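PDB 1YAC: YCAC GENE product from Escherichia coli, which probably acts as a hydrolase related to the isochorismatases, with a specificity still unknown, and assembles into an octamer. Local coordinates for residues V133-D138 against A160-W165; V6-K10 against K106-I110; W165-C170 against L186-I191. All blocks are in the same frame, centred on the assembly; numbering follows the deposited sequence.

Interaction 1: residues V133-D138 against A160-W165; sequences VFVVTD and AQLMTW
In the last beta-alpha-beta crossover of the parallel sheet, strand 161-163 pairs through Q161, L162 and M163 with F134, V135 and V136 of strand 132-136. Four backbone hydrogen bonds fix the register: Q161 N to V133 O (3.0 Å), V135 N to Q161 O, M163 N to V135 O (2.8 Å) and, beyond the final bridge, T137 N to M163 O. The axes of 133-136 and 161-163 approach to 4.7 Å and diverge by 31°, a twisted parallel pair. Helix 145-158 connects the two strands, and its W152 and M155 lie against the face carrying V135 and L162, where V135 CB meets L162 CD2 at 4.2 Å. On the other face F134 and Q161 run alongside each other, ring and amide planes 40° apart, with Q161 NE2 3.2 Å from F134 CE2. M163 SD comes to the edge of the same ring, 3.6 Å from F134 CD2, a Met-aromatic contact. A water accepts a hydrogen bond from Q161 NE2 and donates one to V133 O, while Q161 OE1 accepts from R154 of the second subunit. Past the strand ends, D138 has its CG between the backbone N and the carbonyl carbon (chi1 66°), which directs the carboxylate at the first turn of helix 165-173. There D138 OD1 accepts from W165 N at 2.9 Å on its syn side, and the indole NE1 of W165 donates to N39 OD1.

Interaction 2: residues V6-K10 against K106-I110; sequences VRLDK and KQLII
The side-chain amide of Q107 grips the backbone on both sides of L8 with two hydrogen bonds. Q107 NE2 donates to R7 O at 2.9 Å, approaching from above the carbonyl plane (51° out of it) rather than along a lone pair. Q107 OE1 accepts from D9 N at 2.8 Å, in the carbonyl plane and on a lone pair, with an N-H...O angle of 155°. Using both amide ends fixes the rotation of the group, and the chain that carries it is extended beyond CG (chi2 175°), long enough to span from the strand to an irregular segment that forms no beta bridge with it.

The apolar part rests on L8, where L8 CD2 touches I109 CG1 at 3.8 Å. A charged interaction leads outward: R7, whose CB is directed away from 106-110, forms a salt bridge through NH1 with D92 OD2 of the second subunit.

Among the neighbouring elements, L8 is wedged against F134 of strand 132-136 and against V168 and L172 of helix 165-173, while L8 N donates to E171 and L8 O accepts from R174. The segment 6-10 thus lies over strand 107-112, beside that helix.

Interaction 3: residues W165-C170 against L186-I191; sequences WFGVAC and LFSNHI
F166 puts one ring atom, CE1, over the face of F187: F166 CE1 stands 3.3 Å above the F187 plane, over its centre. The two side chains cross at about a right angle, yet the ring planes are only 44° apart and the centroids 4.6 Å, an oblique pair. F166 reaches this place with its CG anti to the backbone N (chi1 178°), which sends the ring out from helix 165-173. Other atoms gather round F187 from different directions: A169 CB lies at its edge, near the plane and 4.1 Å from F187 CE1, and C170 SG approaches F187 CZ to 3.9 Å in an oblique Cys sulfur-aromatic contact. An alanine in place of F187 takes away the face under F166 CE1, would probably open a gap beside A169 CB and C170 SG, and is likely to let the F166 ring turn more easily. F166 also meets F143 of the second subunit edge-to-face, so the aromatic cluster continues into the subunit interface.

W165 forms the second group. The edge of the H190 imidazole points at the face of the six-membered ring of W165, planes 74° apart and centroids 5.9 Å, a T-shaped pair. Closer in, W165 CZ2 meets H190 CB at 3.6 Å. I191 bridges both groups, its CG1 against W165 CH2 and I191 CD1 3.5 Å from F166 CD1.

The two helical segments run nearly antiparallel, with the axes of 165-170 and 186-190 12.0 Å apart, a spacing filled by these large side chains. No hydrogen bond crosses the contact; H190 NE2 is instead bonded to D45 of helix 33-49, which anchors the imidazole from outside. Cohesion between these two segments therefore rests on ring and aliphatic surfaces, with sulfur added at one margin.

In the fold
From the N terminus, interaction 2 comes first: residues 6-10 meet 106-110 and close a long loop of 95 residues that holds the first strands of the sheet. Interaction 1 then closes a short loop of 21 residues around helix 145-158, and interaction 3 one of 15 residues, made of the end of helix 165-173, the turn after it and the start of helix 180-190. The three follow in series, so none nests in or crosses another. Interactions 1 and 3 share W165, where strand 161-163, outermost within this chain, passes into helix 165-173. Q161 NE2 donates to V6 O at 2.8 Å, joining interactions 1 and 2, while V168 packs on L8 between interactions 2 and 3. Sheet, N-terminal segment and helices 165-173 and 180-190 are thereby tied together.

Interaction 1: residues V133-D138 against A160-W165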
ATOM      1  N   VAL A 133       8.268  24.179  20.325  1.00  9.49           N
ATOM      2  CA  VAL A 133       7.474  22.957  20.340  1.00  9.49           C
ATOM      3  C   VAL A 133       8.032  21.847  19.468  1.00  9.08           C
ATOM      4  O   VAL A 133       8.387  22.066  18.312  1.00  8.84           O
ATOM      5  CB  VAL A 133       6.010  23.274  19.921  1.00  9.30           C
ATOM      6  CG1 VAL A 133       5.156  22.013  19.873  1.00  9.89           C
ATOM      7  CG2 VAL A 133       5.396  24.293  20.887  1.00  9.79           C
ATOM      8  N   PHE A 134       8.062  20.648  20.039  1.00  7.46           N
ATOM      9  CA  PHE A 134       8.553  19.448  19.374  1.00  6.93           C
ATOM     10  C   PHE A 134       7.410  18.421  19.463  1.00  8.03           C
ATOM     11  O   PHE A 134       7.016  18.010  20.558  1.00  8.30           O
ATOM     12  CB  PHE A 134       9.791  18.922  20.115  1.00  5.80           C
ATOM     13  CG  PHE A 134      10.947  19.891  20.145  1.00  6.43           C
ATOM     14  CD1 PHE A 134      10.940  20.980  21.010  1.00  6.92           C
ATOM     15  CD2 PHE A 134      12.053  19.692  19.328  1.00  7.50           C
ATOM     16  CE1 PHE A 134      12.030  21.864  21.067  1.00  7.74           C
ATOM     17  CE2 PHE A 134      13.145  20.556  19.371  1.00  8.57           C
ATOM     18  CZ  PHE A 134      13.133  21.650  20.245  1.00  9.15           C
ATOM     19  N   VAL A 135       6.860  18.041  18.316  1.00  7.07           N
ATOM     20  CA  VAL A 135       5.755  17.085  18.264  1.00  6.90           C
ATOM     21  C   VAL A 135       6.282  15.672  18.034  1.00  7.47           C
ATOM     22  O   VAL A 135       7.103  15.461  17.136  1.00  8.86           O
ATOM     23  CB  VAL A 135       4.784  17.460  17.115  1.00  7.68           C
ATOM     24  CG1 VAL A 135       3.699  16.404  16.946  1.00  6.88           C
ATOM     25  CG2 VAL A 135       4.173  18.832  17.394  1.00  8.13           C
ATOM     26  N   VAL A 136       5.873  14.718  18.870  1.00  6.45           N
ATOM     27  CA  VAL A 136       6.309  13.332  18.695  1.00  5.74           C
ATOM     28  C   VAL A 136       5.238  12.688  17.810  1.00  5.97           C
ATOM     29  O   VAL A 136       4.226  12.175  18.294  1.00  6.67           O
ATOM     30  CB  VAL A 136       6.442  12.593  20.039  1.00  6.62           C
ATOM     31  CG1 VAL A 136       7.231  11.325  19.845  1.00  5.20           C
ATOM     32  CG2 VAL A 136       7.143  13.470  21.063  1.00  5.41           C
ATOM     33  N   THR A 137       5.499  12.681  16.509  1.00  5.76           N
ATOM     34  CA  THR A 137       4.541  12.192  15.523  1.00  6.89           C
ATOM     35  C   THR A 137       4.245  10.703  15.559  1.00  8.41           C
ATOM     36  O   THR A 137       3.213  10.268  15.039  1.00  7.47           O
ATOM     37  CB  THR A 137       4.961  12.591  14.095  1.00  6.31           C
ATOM     38  OG1 THR A 137       6.219  11.992  13.785  1.00  6.78           O
ATOM     39  CG2 THR A 137       5.087  14.106  13.978  1.00  5.77           C
ATOM     40  N   ASP A 138       5.180   9.913  16.088  1.00  7.78           N
ATOM     41  CA  ASP A 138       4.939   8.479  16.174  1.00  8.14           C
ATOM     42  C   ASP A 138       4.335   8.026  17.511  1.00  8.41           C
ATOM     43  O   ASP A 138       4.069   6.837  17.698  1.00  9.41           O
ATOM     44  CB  ASP A 138       6.162   7.653  15.737  1.00  6.43           C
ATOM     45  CG  ASP A 138       7.355   7.802  16.656  1.00  7.96           C
ATOM     46  OD1 ASP A 138       7.371   8.705  17.523  1.00  7.24           O
ATOM     47  OD2 ASP A 138       8.303   7.002  16.491  1.00  6.56           O
ATOM     48  N   ALA A 160       6.371  24.254  14.386  1.00  8.64           N
ATOM     49  CA  ALA A 160       6.612  23.088  15.244  1.00  8.30           C
ATOM     50  C   ALA A 160       7.657  22.193  14.590  1.00  8.52           C
ATOM     51  O   ALA A 160       7.714  22.093  13.361  1.00  8.10           O
ATOM     52  CB  ALA A 160       5.329  22.306  15.442  1.00  7.29           C
ATOM     53  N   GLN A 161       8.526  21.592  15.397  1.00  7.07           N
ATOM     54  CA  GLN A 161       9.524  20.670  14.871  1.00  7.69           C
ATOM     55  C   GLN A 161       8.915  19.269  14.991  1.00  8.29           C
ATOM     56  O   GLN A 161       8.450  18.875  16.064  1.00  9.62           O
ATOM     57  CB  GLN A 161      10.829  20.770  15.663  1.00  7.45           C
ATOM     58  CG  GLN A 161      11.529  22.120  15.504  1.00  8.49           C
ATOM     59  CD  GLN A 161      12.962  22.112  16.001  1.00 10.19           C
ATOM     60  OE1 GLN A 161      13.836  21.491  15.388  1.00 11.62           O
ATOM     61  NE2 GLN A 161      13.222  22.810  17.105  1.00  9.91           N
ATOM     62  N   LEU A 162       8.837  18.552  13.872  1.00  7.12           N
ATOM     63  CA  LEU A 162       8.270  17.212  13.866  1.00  7.07           C
ATOM     64  C   LEU A 162       9.381  16.228  14.162  1.00  6.82           C
ATOM     65  O   LEU A 162      10.391  16.202  13.467  1.00  6.97           O
ATOM     66  CB  LEU A 162       7.631  16.899  12.504  1.00  6.34           C
ATOM     67  CG  LEU A 162       6.558  17.872  11.998  1.00  6.76           C
ATOM     68  CD1 LEU A 162       5.950  17.289  10.744  1.00  6.22           C
ATOM     69  CD2 LEU A 162       5.482  18.132  13.049  1.00  6.31           C
ATOM     70  N   MET A 163       9.203  15.458  15.228  1.00  6.94           N
ATOM     71  CA  MET A 163      10.188  14.475  15.638  1.00  7.56           C
ATOM     72  C   MET A 163       9.514  13.142  15.989  1.00  6.74           C
ATOM     73  O   MET A 163       8.279  13.021  15.997  1.00  6.65           O
ATOM     74  CB  MET A 163      10.997  15.019  16.836  1.00  8.72           C
ATOM     75  CG  MET A 163      12.093  16.056  16.433  1.00  8.22           C
ATOM     76  SD  MET A 163      13.051  16.576  17.828  1.00 16.26           S
ATOM     77  CE  MET A 163      14.266  15.325  17.908  1.00 11.94           C
ATOM     78  N   THR A 164      10.331  12.119  16.197  1.00  6.75           N
ATOM     79  CA  THR A 164       9.820  10.805  16.565  1.00  7.48           C
ATOM     80  C   THR A 164      10.541  10.403  17.850  1.00  7.95           C
ATOM     81  O   THR A 164      11.629  10.919  18.125  1.00  7.22           O
ATOM     82  CB  THR A 164       9.943   9.799  15.385  1.00  6.39           C
ATOM     83  OG1 THR A 164      11.197   9.971  14.719  1.00  6.82           O
ATOM     84  CG2 THR A 164       8.823  10.083  14.367  1.00  8.53           C
ATOM     85  N   TRP A 165       9.962   9.495  18.632  1.00  7.40           N
ATOM     86  CA  TRP A 165      10.544   9.171  19.930  1.00  7.07           C
ATOM     87  C   TRP A 165      12.014   8.802  19.996  1.00  6.42           C
ATOM     88  O   TRP A 165      12.717   9.279  20.881  1.00  7.28           O
ATOM     89  CB  TRP A 165       9.660   8.195  20.747  1.00  7.12           C
ATOM     90  CG  TRP A 165       9.825   6.746  20.421  1.00  7.33           C
ATOM     91  CD1 TRP A 165       9.002   5.978  19.645  1.00  7.35           C
ATOM     92  CD2 TRP A 165      10.894   5.891  20.849  1.00  7.32           C
ATOM     93  NE1 TRP A 165       9.500   4.697  19.559  1.00  7.89           N
ATOM     94  CE2 TRP A 165      10.661   4.617  20.288  1.00  8.31           C
ATOM     95  CE3 TRP A 165      12.031   6.081  21.652  1.00  6.99           C
ATOM     96  CZ2 TRP A 165      11.523   3.536  20.501  1.00  9.19           C
ATOM     97  CZ3 TRP A 165      12.887   5.010  21.864  1.00  7.93           C
ATOM     98  CH2 TRP A 165      12.630   3.752  21.290  1.00  9.17           C
TER
HETATM   99  O   HOH W   1      10.769  24.047  18.226  1.00 19.37           O

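Interaction 2: residues V6-K10 against K106-I110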
ATOM      1  N   VAL A   6      17.693  24.405  16.729  1.00 11.67           N
ATOM      2  CA  VAL A   6      17.036  24.494  18.037  1.00 11.72           C
ATOM      3  C   VAL A   6      16.803  23.047  18.489  1.00 12.32           C
ATOM      4  O   VAL A   6      15.773  22.430  18.184  1.00 10.85           O
ATOM      5  CB  VAL A   6      15.690  25.286  17.935  1.00 11.93           C
ATOM      6  CG1 VAL A   6      15.000  25.397  19.306  1.00 10.82           C
ATOM      7  CG2 VAL A   6      15.949  26.666  17.359  1.00 12.12           C
ATOM      8  N   ARG A   7      17.807  22.494  19.163  1.00 12.31           N
ATOM      9  CA  ARG A   7      17.757  21.114  19.625  1.00 11.76           C
ATOM     10  C   ARG A   7      17.342  20.922  21.074  1.00 11.90           C
ATOM     11  O   ARG A   7      17.591  21.779  21.927  1.00 10.32           O
ATOM     12  CB  ARG A   7      19.087  20.419  19.357  1.00 12.23           C
ATOM     13  CG  ARG A   7      20.316  21.049  19.987  1.00 13.06           C
ATOM     14  CD  ARG A   7      21.482  20.070  19.829  1.00 15.67           C
ATOM     15  NE  ARG A   7      22.785  20.624  20.188  1.00 15.96           N
ATOM     16  CZ  ARG A   7      23.924  19.939  20.122  1.00 17.76           C
ATOM     17  NH1 ARG A   7      23.928  18.677  19.710  1.00 15.76           N
ATOM     18  NH2 ARG A   7      25.063  20.509  20.480  1.00 17.93           N
ATOM     19  N   LEU A   8      16.691  19.791  21.333  1.00 11.66           N
ATOM     20  CA  LEU A   8      16.222  19.442  22.665  1.00 10.96           C
ATOM     21  C   LEU A   8      17.357  19.450  23.667  1.00 11.14           C
ATOM     22  O   LEU A   8      18.456  18.969  23.393  1.00  9.90           O
ATOM     23  CB  LEU A   8      15.546  18.076  22.656  1.00 11.35           C
ATOM     24  CG  LEU A   8      14.176  18.036  21.976  1.00 11.58           C
ATOM     25  CD1 LEU A   8      13.717  16.568  21.819  1.00 12.31           C
ATOM     26  CD2 LEU A   8      13.166  18.848  22.792  1.00 10.24           C
ATOM     27  N   ASP A   9      17.056  20.027  24.821  1.00 10.40           N
ATOM     28  CA  ASP A   9      17.986  20.184  25.922  1.00 12.10           C
ATOM     29  C   ASP A   9      17.294  19.524  27.108  1.00 11.65           C
ATOM     30  O   ASP A   9      16.269  20.007  27.581  1.00  9.86           O
ATOM     31  CB  ASP A   9      18.187  21.682  26.150  1.00 13.25           C
ATOM     32  CG  ASP A   9      19.149  21.998  27.281  1.00 17.52           C
ATOM     33  OD1 ASP A   9      19.455  21.122  28.127  1.00 14.80           O
ATOM     34  OD2 ASP A   9      19.583  23.170  27.330  1.00 19.74           O
ATOM     35  N   LYS A  10      17.885  18.443  27.614  1.00 12.27           N
ATOM     36  CA  LYS A  10      17.268  17.699  28.721  1.00 14.25           C
ATOM     37  C   LYS A  10      17.034  18.532  29.986  1.00 14.62           C
ATOM     38  O   LYS A  10      16.334  18.088  30.875  1.00 14.82           O
ATOM     39  CB  LYS A  10      18.045  16.441  29.064  1.00 16.18           C
ATOM     40  CG  LYS A  10      19.448  16.671  29.586  1.00 18.87           C
ATOM     41  CD  LYS A  10      20.041  15.375  30.106  1.00 24.37           C
ATOM     42  CE  LYS A  10      21.423  15.625  30.713  1.00 27.88           C
ATOM     43  NZ  LYS A  10      21.917  14.448  31.503  1.00 33.77           N
ATOM     44  N   LYS A 106      11.404  25.931  28.463  1.00 10.92           N
ATOM     45  CA  LYS A 106      11.164  26.625  27.201  1.00 11.89           C
ATOM     46  C   LYS A 106      10.700  25.666  26.084  1.00 12.00           C
ATOM     47  O   LYS A 106       9.948  26.063  25.181  1.00 12.51           O
ATOM     48  CB  LYS A 106      12.457  27.324  26.782  1.00 13.52           C
ATOM     49  CG  LYS A 106      12.466  27.975  25.405  1.00 18.45           C
ATOM     50  CD  LYS A 106      11.527  29.123  25.337  1.00 21.90           C
ATOM     51  CE  LYS A 106      11.833  30.018  24.162  1.00 25.63           C
ATOM     52  NZ  LYS A 106      11.058  31.285  24.323  1.00 30.17           N
ATOM     53  N   GLN A 107      11.184  24.425  26.127  1.00  9.72           N
ATOM     54  CA  GLN A 107      10.853  23.442  25.100  1.00  8.86           C
ATOM     55  C   GLN A 107       9.759  22.510  25.578  1.00  8.21           C
ATOM     56  O   GLN A 107       9.802  22.026  26.709  1.00  8.27           O
ATOM     57  CB  GLN A 107      12.097  22.635  24.748  1.00  8.88           C
ATOM     58  CG  GLN A 107      13.281  23.496  24.321  1.00  9.20           C
ATOM     59  CD  GLN A 107      14.531  22.681  24.100  1.00 10.33           C
ATOM     60  OE1 GLN A 107      14.693  21.587  24.656  1.00 10.32           O
ATOM     61  NE2 GLN A 107      15.434  23.208  23.297  1.00 10.77           N
ATOM     62  N   LEU A 108       8.798  22.235  24.706  1.00  7.70           N
ATOM     63  CA  LEU A 108       7.697  21.344  25.047  1.00  8.10           C
ATOM     64  C   LEU A 108       7.665  20.205  24.051  1.00  8.62           C
ATOM     65  O   LEU A 108       7.608  20.437  22.839  1.00  9.44           O
ATOM     66  CB  LEU A 108       6.355  22.075  24.986  1.00  8.72           C
ATOM     67  CG  LEU A 108       6.225  23.349  25.817  1.00  8.12           C
ATOM     68  CD1 LEU A 108       4.797  23.920  25.682  1.00  8.82           C
ATOM     69  CD2 LEU A 108       6.555  23.027  27.272  1.00  8.49           C
ATOM     70  N   ILE A 109       7.717  18.985  24.571  1.00  8.62           N
ATOM     71  CA  ILE A 109       7.661  17.765  23.760  1.00  7.88           C
ATOM     72  C   ILE A 109       6.211  17.323  23.918  1.00  8.80           C
ATOM     73  O   ILE A 109       5.780  16.966  25.024  1.00  8.67           O
ATOM     74  CB  ILE A 109       8.621  16.703  24.328  1.00  7.26           C
ATOM     75  CG1 ILE A 109      10.060  17.212  24.240  1.00  6.55           C
ATOM     76  CG2 ILE A 109       8.453  15.379  23.584  1.00  7.74           C
ATOM     77  CD1 ILE A 109      11.043  16.408  25.057  1.00  6.35           C
ATOM     78  N   ILE A 110       5.455  17.343  22.825  1.00  8.10           N
ATOM     79  CA  ILE A 110       4.037  17.016  22.901  1.00  7.74           C
ATOM     80  C   ILE A 110       3.613  15.798  22.086  1.00  7.97           C
ATOM     81  O   ILE A 110       4.058  15.617  20.952  1.00  7.01           O
ATOM     82  CB  ILE A 110       3.196  18.219  22.418  1.00  9.21           C
ATOM     83  CG1 ILE A 110       3.688  19.511  23.074  1.00 12.85           C
ATOM     84  CG2 ILE A 110       1.720  18.006  22.761  1.00  9.18           C
ATOM     85  CD1 ILE A 110       2.936  20.779  22.614  1.00 14.10           C
TER

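Interaction 3: residues W165-C170 against L186-I191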
ATOM      1  N   TRP A 165       9.962   9.495  18.632  1.00  7.40           N
ATOM      2  CA  TRP A 165      10.544   9.171  19.930  1.00  7.07           C
ATOM      3  C   TRP A 165      12.014   8.802  19.996  1.00  6.42           C
ATOM      4  O   TRP A 165      12.717   9.279  20.881  1.00  7.28           O
ATOM      5  CB  TRP A 165       9.660   8.195  20.747  1.00  7.12           C
ATOM      6  CG  TRP A 165       9.825   6.746  20.421  1.00  7.33           C
ATOM      7  CD1 TRP A 165       9.002   5.978  19.645  1.00  7.35           C
ATOM      8  CD2 TRP A 165      10.894   5.891  20.849  1.00  7.32           C
ATOM      9  NE1 TRP A 165       9.500   4.697  19.559  1.00  7.89           N
ATOM     10  CE2 TRP A 165      10.661   4.617  20.288  1.00  8.31           C
ATOM     11  CE3 TRP A 165      12.031   6.081  21.652  1.00  6.99           C
ATOM     12  CZ2 TRP A 165      11.523   3.536  20.501  1.00  9.19           C
ATOM     13  CZ3 TRP A 165      12.887   5.010  21.864  1.00  7.93           C
ATOM     14  CH2 TRP A 165      12.630   3.752  21.290  1.00  9.17           C
ATOM     15  N   PHE A 166      12.491   7.975  19.071  1.00  5.61           N
ATOM     16  CA  PHE A 166      13.898   7.576  19.098  1.00  7.23           C
ATOM     17  C   PHE A 166      14.775   8.809  18.857  1.00  7.47           C
ATOM     18  O   PHE A 166      15.778   9.012  19.557  1.00  8.31           O
ATOM     19  CB  PHE A 166      14.172   6.478  18.067  1.00  6.99           C
ATOM     20  CG  PHE A 166      15.615   6.045  18.003  1.00  8.64           C
ATOM     21  CD1 PHE A 166      16.121   5.116  18.911  1.00  9.76           C
ATOM     22  CD2 PHE A 166      16.456   6.535  17.004  1.00  8.53           C
ATOM     23  CE1 PHE A 166      17.440   4.676  18.820  1.00  8.10           C
ATOM     24  CE2 PHE A 166      17.774   6.102  16.908  1.00  8.87           C
ATOM     25  CZ  PHE A 166      18.263   5.170  17.819  1.00 10.17           C
ATOM     26  N   GLY A 167      14.358   9.651  17.908  1.00  7.52           N
ATOM     27  CA  GLY A 167      15.082  10.878  17.629  1.00  7.48           C
ATOM     28  C   GLY A 167      15.100  11.787  18.855  1.00  8.16           C
ATOM     29  O   GLY A 167      16.133  12.387  19.184  1.00  7.02           O
ATOM     30  N   VAL A 168      13.952  11.891  19.530  1.00  8.23           N
ATOM     31  CA  VAL A 168      13.810  12.700  20.752  1.00  8.38           C
ATOM     32  C   VAL A 168      14.820  12.206  21.817  1.00  8.69           C
ATOM     33  O   VAL A 168      15.582  12.996  22.387  1.00  8.75           O
ATOM     34  CB  VAL A 168      12.339  12.606  21.327  1.00  7.50           C
ATOM     35  CG1 VAL A 168      12.242  13.247  22.721  1.00  7.23           C
ATOM     36  CG2 VAL A 168      11.340  13.286  20.374  1.00  6.63           C
ATOM     37  N   ALA A 169      14.855  10.896  22.044  1.00  8.00           N
ATOM     38  CA  ALA A 169      15.759  10.328  23.032  1.00  8.48           C
ATOM     39  C   ALA A 169      17.223  10.633  22.702  1.00  9.48           C
ATOM     40  O   ALA A 169      18.014  10.970  23.589  1.00 11.10           O
ATOM     41  CB  ALA A 169      15.542   8.822  23.145  1.00  7.13           C
ATOM     42  N   CYS A 170      17.580  10.510  21.428  1.00  9.30           N
ATOM     43  CA  CYS A 170      18.953  10.746  20.990  1.00  9.66           C
ATOM     44  C   CYS A 170      19.377  12.200  21.091  1.00 10.44           C
ATOM     45  O   CYS A 170      20.543  12.501  21.399  1.00 10.76           O
ATOM     46  CB  CYS A 170      19.156  10.246  19.559  1.00  9.29           C
ATOM     47  SG  CYS A 170      19.206   8.447  19.395  1.00 10.58           S
ATOM     48  N   LEU A 186      16.572   1.410  27.381  1.00 14.85           N
ATOM     49  CA  LEU A 186      15.411   2.070  26.783  1.00 14.02           C
ATOM     50  C   LEU A 186      15.238   1.570  25.347  1.00 12.47           C
ATOM     51  O   LEU A 186      14.135   1.215  24.931  1.00 11.65           O
ATOM     52  CB  LEU A 186      15.602   3.593  26.780  1.00 15.12           C
ATOM     53  CG  LEU A 186      14.525   4.430  26.063  1.00 16.51           C
ATOM     54  CD1 LEU A 186      13.268   4.488  26.922  1.00 14.74           C
ATOM     55  CD2 LEU A 186      15.045   5.847  25.798  1.00 16.87           C
ATOM     56  N   PHE A 187      16.335   1.524  24.603  1.00 11.34           N
ATOM     57  CA  PHE A 187      16.294   1.074  23.216  1.00 11.43           C
ATOM     58  C   PHE A 187      15.917  -0.404  23.100  1.00 11.90           C
ATOM     59  O   PHE A 187      15.060  -0.787  22.294  1.00 12.62           O
ATOM     60  CB  PHE A 187      17.642   1.343  22.541  1.00 11.79           C
ATOM     61  CG  PHE A 187      17.952   2.808  22.332  1.00 12.77           C
ATOM     62  CD1 PHE A 187      16.991   3.795  22.576  1.00 13.02           C
ATOM     63  CD2 PHE A 187      19.210   3.199  21.879  1.00 12.61           C
ATOM     64  CE1 PHE A 187      17.279   5.146  22.374  1.00 13.89           C
ATOM     65  CE2 PHE A 187      19.508   4.548  21.673  1.00 13.72           C
ATOM     66  CZ  PHE A 187      18.538   5.525  21.922  1.00 13.20           C
ATOM     67  N   SER A 188      16.547  -1.234  23.917  1.00 11.80           N
ATOM     68  CA  SER A 188      16.272  -2.666  23.901  1.00 13.67           C
ATOM     69  C   SER A 188      14.797  -2.971  24.223  1.00 13.12           C
ATOM     70  O   SER A 188      14.187  -3.849  23.610  1.00 12.68           O
ATOM     71  CB  SER A 188      17.201  -3.382  24.900  1.00 15.26           C
ATOM     72  OG  SER A 188      16.967  -4.783  24.912  1.00 20.87           O
ATOM     73  N   ASN A 189      14.230  -2.213  25.158  1.00 11.90           N
ATOM     74  CA  ASN A 189      12.834  -2.401  25.553  1.00 11.21           C
ATOM     75  C   ASN A 189      11.823  -1.936  24.521  1.00 11.29           C
ATOM     76  O   ASN A 189      10.678  -2.378  24.540  1.00 10.08           O
ATOM     77  CB  ASN A 189      12.536  -1.657  26.862  1.00 11.36           C
ATOM     78  CG  ASN A 189      13.270  -2.257  28.048  1.00 15.05           C
ATOM     79  OD1 ASN A 189      13.489  -3.464  28.091  1.00 17.59           O
ATOM     80  ND2 ASN A 189      13.774  -1.420  28.923  1.00 16.01           N
ATOM     81  N   HIS A 190      12.256  -1.061  23.607  1.00  8.96           N
ATOM     82  CA  HIS A 190      11.351  -0.503  22.614  1.00  8.05           C
ATOM     83  C   HIS A 190      11.692  -0.646  21.131  1.00  8.19           C
ATOM     84  O   HIS A 190      10.970  -0.135  20.277  1.00  8.75           O
ATOM     85  CB  HIS A 190      11.065   0.959  22.966  1.00  8.99           C
ATOM     86  CG  HIS A 190      10.402   1.116  24.294  1.00  9.85           C
ATOM     87  ND1 HIS A 190       9.101   0.725  24.530  1.00  9.35           N
ATOM     88  CD2 HIS A 190      10.871   1.584  25.475  1.00  9.61           C
ATOM     89  CE1 HIS A 190       8.791   0.960  25.796  1.00  9.89           C
ATOM     90  NE2 HIS A 190       9.852   1.478  26.384  1.00  8.77           N
ATOM     91  N   ILE A 191      12.763  -1.364  20.832  1.00  6.57           N
ATOM     92  CA  ILE A 191      13.152  -1.583  19.444  1.00  7.14           C
ATOM     93  C   ILE A 191      13.586  -3.048  19.323  1.00  7.15           C
ATOM     94  O   ILE A 191      14.749  -3.381  19.586  1.00  8.19           O
ATOM     95  CB  ILE A 191      14.333  -0.660  19.032  1.00  6.13           C
ATOM     96  CG1 ILE A 191      14.025   0.796  19.395  1.00  6.91           C
ATOM     97  CG2 ILE A 191      14.614  -0.796  17.530  1.00  6.73           C
ATOM     98  CD1 ILE A 191      15.236   1.705  19.290  1.00  8.74           C
TER